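Local coordinates for protein 2-dehydro-3-deoxy-D-arabinonate dehydratase (Sulfolobus solfataricus, PDB 2Q18) that dehydrates 2-dehydro-3-deoxy-D-arabinonate to 2,5-dioxopentanoate in a pentose oxidation pathway, working as a homotetramer of the FAH family with a magnesium or calcium cofactor, at residues K2-V7 with I13-L18. Sequence-based numbering, arbitrary orientation.
Sequences KLFRVV and ISYAIL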
ATOM      1  N   LYS A   2      -8.535 -14.526  25.101  1.00 32.90           N
ATOM      2  CA  LYS A   2      -9.802 -14.017  24.588  1.00 32.28           C
ATOM      3  C   LYS A   2      -9.553 -12.692  23.879  1.00 31.34           C
ATOM      4  O   LYS A   2      -9.125 -11.707  24.483  1.00 30.91           O
ATOM      5  CB  LYS A   2     -10.849 -13.888  25.699  1.00 31.97           C
ATOM      6  CG  LYS A   2     -11.129 -15.203  26.411  1.00 33.07           C
ATOM      7  CD  LYS A   2     -12.239 -15.094  27.437  1.00 33.31           C
ATOM      8  CE  LYS A   2     -12.446 -16.442  28.118  1.00 37.76           C
ATOM      9  NZ  LYS A   2     -13.549 -16.406  29.111  1.00 38.83           N
ATOM     10  N   LEU A   3      -9.825 -12.692  22.582  1.00 29.48           N
ATOM     11  CA  LEU A   3      -9.437 -11.606  21.705  1.00 28.73           C
ATOM     12  C   LEU A   3     -10.612 -10.676  21.419  1.00 27.08           C
ATOM     13  O   LEU A   3     -11.700 -11.131  21.071  1.00 25.48           O
ATOM     14  CB  LEU A   3      -8.884 -12.209  20.411  1.00 29.49           C
ATOM     15  CG  LEU A   3      -8.374 -11.342  19.270  1.00 34.09           C
ATOM     16  CD1 LEU A   3      -7.214 -12.057  18.586  1.00 34.07           C
ATOM     17  CD2 LEU A   3      -9.506 -11.096  18.285  1.00 38.26           C
ATOM     18  N   PHE A   4     -10.381  -9.377  21.576  1.00 25.49           N
ATOM     19  CA  PHE A   4     -11.368  -8.374  21.196  1.00 24.77           C
ATOM     20  C   PHE A   4     -10.729  -7.246  20.393  1.00 24.39           C
ATOM     21  O   PHE A   4      -9.504  -7.155  20.300  1.00 23.49           O
ATOM     22  CB  PHE A   4     -12.167  -7.854  22.411  1.00 24.84           C
ATOM     23  CG  PHE A   4     -11.342  -7.132  23.456  1.00 23.36           C
ATOM     24  CD1 PHE A   4     -10.605  -7.843  24.403  1.00 24.41           C
ATOM     25  CD2 PHE A   4     -11.353  -5.740  23.525  1.00 23.27           C
ATOM     26  CE1 PHE A   4      -9.860  -7.179  25.383  1.00 25.11           C
ATOM     27  CE2 PHE A   4     -10.618  -5.064  24.505  1.00 25.62           C
ATOM     28  CZ  PHE A   4      -9.869  -5.786  25.434  1.00 24.88           C
ATOM     29  N   ARG A   5     -11.566  -6.404  19.797  1.00 23.43           N
ATOM     30  CA  ARG A   5     -11.083  -5.312  18.966  1.00 23.09           C
ATOM     31  C   ARG A   5     -11.927  -4.070  19.203  1.00 23.35           C
ATOM     32  O   ARG A   5     -13.150  -4.155  19.388  1.00 22.54           O
ATOM     33  CB  ARG A   5     -11.101  -5.715  17.481  1.00 22.45           C
ATOM     34  CG  ARG A   5     -10.385  -4.741  16.530  1.00 22.40           C
ATOM     35  CD  ARG A   5     -10.319  -5.291  15.101  1.00 22.38           C
ATOM     36  NE  ARG A   5     -11.647  -5.506  14.529  1.00 21.76           N
ATOM     37  CZ  ARG A   5     -11.906  -5.603  13.229  1.00 23.45           C
ATOM     38  NH1 ARG A   5     -10.926  -5.507  12.337  1.00 22.86           N
ATOM     39  NH2 ARG A   5     -13.150  -5.796  12.817  1.00 22.09           N
ATOM     40  N   VAL A   6     -11.259  -2.922  19.218  1.00 23.21           N
ATOM     41  CA  VAL A   6     -11.930  -1.634  19.322  1.00 23.44           C
ATOM     42  C   VAL A   6     -11.651  -0.809  18.077  1.00 24.72           C
ATOM     43  O   VAL A   6     -10.641  -1.016  17.393  1.00 24.07           O
ATOM     44  CB  VAL A   6     -11.493  -0.830  20.594  1.00 24.07           C
ATOM     45  CG1 VAL A   6     -11.671  -1.669  21.858  1.00 22.40           C
ATOM     46  CG2 VAL A   6     -10.045  -0.330  20.475  1.00 23.45           C
ATOM     47  N   VAL A   7     -12.560   0.115  17.781  1.00 25.04           N
ATOM     48  CA  VAL A   7     -12.318   1.142  16.781  1.00 26.40           C
ATOM     49  C   VAL A   7     -12.078   2.460  17.528  1.00 27.18           C
ATOM     50  O   VAL A   7     -12.784   2.784  18.489  1.00 27.17           O
ATOM     51  CB  VAL A   7     -13.464   1.221  15.719  1.00 26.99           C
ATOM     52  CG1 VAL A   7     -14.812   1.581  16.359  1.00 27.95           C
ATOM     53  CG2 VAL A   7     -13.112   2.193  14.592  1.00 26.77           C
ATOM     54  N   ILE A  13      -7.647  -1.269  17.001  1.00 25.68           N
ATOM     55  CA  ILE A  13      -6.639  -1.846  17.884  1.00 25.13           C
ATOM     56  C   ILE A  13      -7.184  -3.159  18.436  1.00 25.85           C
ATOM     57  O   ILE A  13      -8.324  -3.217  18.919  1.00 24.86           O
ATOM     58  CB  ILE A  13      -6.240  -0.908  19.054  1.00 25.51           C
ATOM     59  CG1 ILE A  13      -5.811   0.471  18.537  1.00 24.61           C
ATOM     60  CG2 ILE A  13      -5.102  -1.539  19.879  1.00 24.06           C
ATOM     61  CD1 ILE A  13      -5.651   1.531  19.632  1.00 24.81           C
ATOM     62  N   SER A  14      -6.374  -4.210  18.348  1.00 24.99           N
ATOM     63  CA  SER A  14      -6.743  -5.506  18.894  1.00 25.38           C
ATOM     64  C   SER A  14      -6.092  -5.752  20.244  1.00 26.34           C
ATOM     65  O   SER A  14      -4.945  -5.362  20.477  1.00 25.47           O
ATOM     66  CB  SER A  14      -6.384  -6.629  17.921  1.00 25.73           C
ATOM     67  OG  SER A  14      -7.304  -6.661  16.847  1.00 23.86           O
ATOM     68  N   TYR A  15      -6.843  -6.400  21.127  1.00 27.07           N
ATOM     69  CA  TYR A  15      -6.367  -6.741  22.453  1.00 28.49           C
ATOM     70  C   TYR A  15      -6.713  -8.183  22.765  1.00 30.61           C
ATOM     71  O   TYR A  15      -7.680  -8.732  22.232  1.00 31.68           O
ATOM     72  CB  TYR A  15      -7.005  -5.845  23.520  1.00 27.52           C
ATOM     73  CG  TYR A  15      -6.763  -4.365  23.364  1.00 25.43           C
ATOM     74  CD1 TYR A  15      -5.614  -3.767  23.882  1.00 23.73           C
ATOM     75  CD2 TYR A  15      -7.699  -3.554  22.722  1.00 24.45           C
ATOM     76  CE1 TYR A  15      -5.398  -2.397  23.753  1.00 23.69           C
ATOM     77  CE2 TYR A  15      -7.491  -2.193  22.585  1.00 23.56           C
ATOM     78  CZ  TYR A  15      -6.341  -1.619  23.107  1.00 25.33           C
ATOM     79  OH  TYR A  15      -6.132  -0.263  22.967  1.00 25.88           O
ATOM     80  N   ALA A  16      -5.913  -8.787  23.635  1.00 32.82           N
ATOM     81  CA  ALA A  16      -6.190 -10.117  24.147  1.00 35.12           C
ATOM     82  C   ALA A  16      -6.247 -10.055  25.667  1.00 37.03           C
ATOM     83  O   ALA A  16      -5.369  -9.463  26.303  1.00 37.35           O
ATOM     84  CB  ALA A  16      -5.120 -11.086  23.702  1.00 34.63           C
ATOM     85  N   ILE A  17      -7.289 -10.644  26.246  1.00 38.92           N
ATOM     86  CA  ILE A  17      -7.332 -10.817  27.696  1.00 41.04           C
ATOM     87  C   ILE A  17      -6.954 -12.252  28.052  1.00 42.56           C
ATOM     88  O   ILE A  17      -7.503 -13.209  27.505  1.00 42.20           O
ATOM     89  CB  ILE A  17      -8.679 -10.352  28.353  1.00 40.81           C
ATOM     90  CG1 ILE A  17      -8.695 -10.699  29.852  1.00 41.62           C
ATOM     91  CG2 ILE A  17      -9.893 -10.934  27.638  1.00 40.42           C
ATOM     92  CD1 ILE A  17      -9.547  -9.773  30.715  1.00 42.51           C
ATOM     93  N   LEU A  18      -5.975 -12.376  28.944  1.00 44.97           N
ATOM     94  CA  LEU A  18      -5.502 -13.667  29.428  1.00 47.90           C
ATOM     95  C   LEU A  18      -6.324 -14.119  30.636  1.00 49.53           C
ATOM     96  O   LEU A  18      -7.045 -13.317  31.239  1.00 50.32           O
ATOM     97  CB  LEU A  18      -4.017 -13.578  29.781  1.00 47.61           C
ATOM     98  CG  LEU A  18      -2.959 -13.786  28.686  1.00 48.59           C
ATOM     99  CD1 LEU A  18      -3.350 -13.229  27.308  1.00 48.58           C
ATOM    100  CD2 LEU A  18      -1.627 -13.207  29.139  1.00 48.43           C
TER
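Phe4 leans across its antiparallel neighbour Tyr15, whose CB makes a CH-pi contact over one face of the Phe4 ring, 3.4 Å from CZ. Phe4 CG stands between its backbone N and carbonyl carbon (chi1 63°), a rotamer that swings the ring over the partner strand. The ring planes lie within 26° of each other yet are displaced, so Phe4 rests mainly on the base of Tyr15 rather than stacking on its ring. Val6 CG2 meets the edge of the Tyr15 ring, 3.8 Å from CE2, and at the Lys2 end Ile17 CG2 packs 3.7 Å from Lys2 CB. Beneath these side chains the hydrogen-bonded pairs Lys2-Ile17, Phe4-Tyr15 and Val6-Ile13 each exchange two backbone bonds; that from Tyr15 N to Phe4 O is 2.9 Å and almost straight (178°). On the face bearing Leu3, Arg5, Ser14 and Ala16, Ser14 OG lies 3.6 Å from Arg5 CG, while Arg5 NH2 forms a salt bridge with Asp72. Tyr53 and Leu56 of helix 53-59 pack against Phe4. With an alanine at Phe4, Tyr15 CB is likely to lose its aromatic cover and a gap to open against Leu56. Paired backbone bonds thus hold this N-terminal beta hairpin, whose largely apolar Phe4-Tyr15 side carries the Tyr15 hydroxyl to Asp46 of the second subunit.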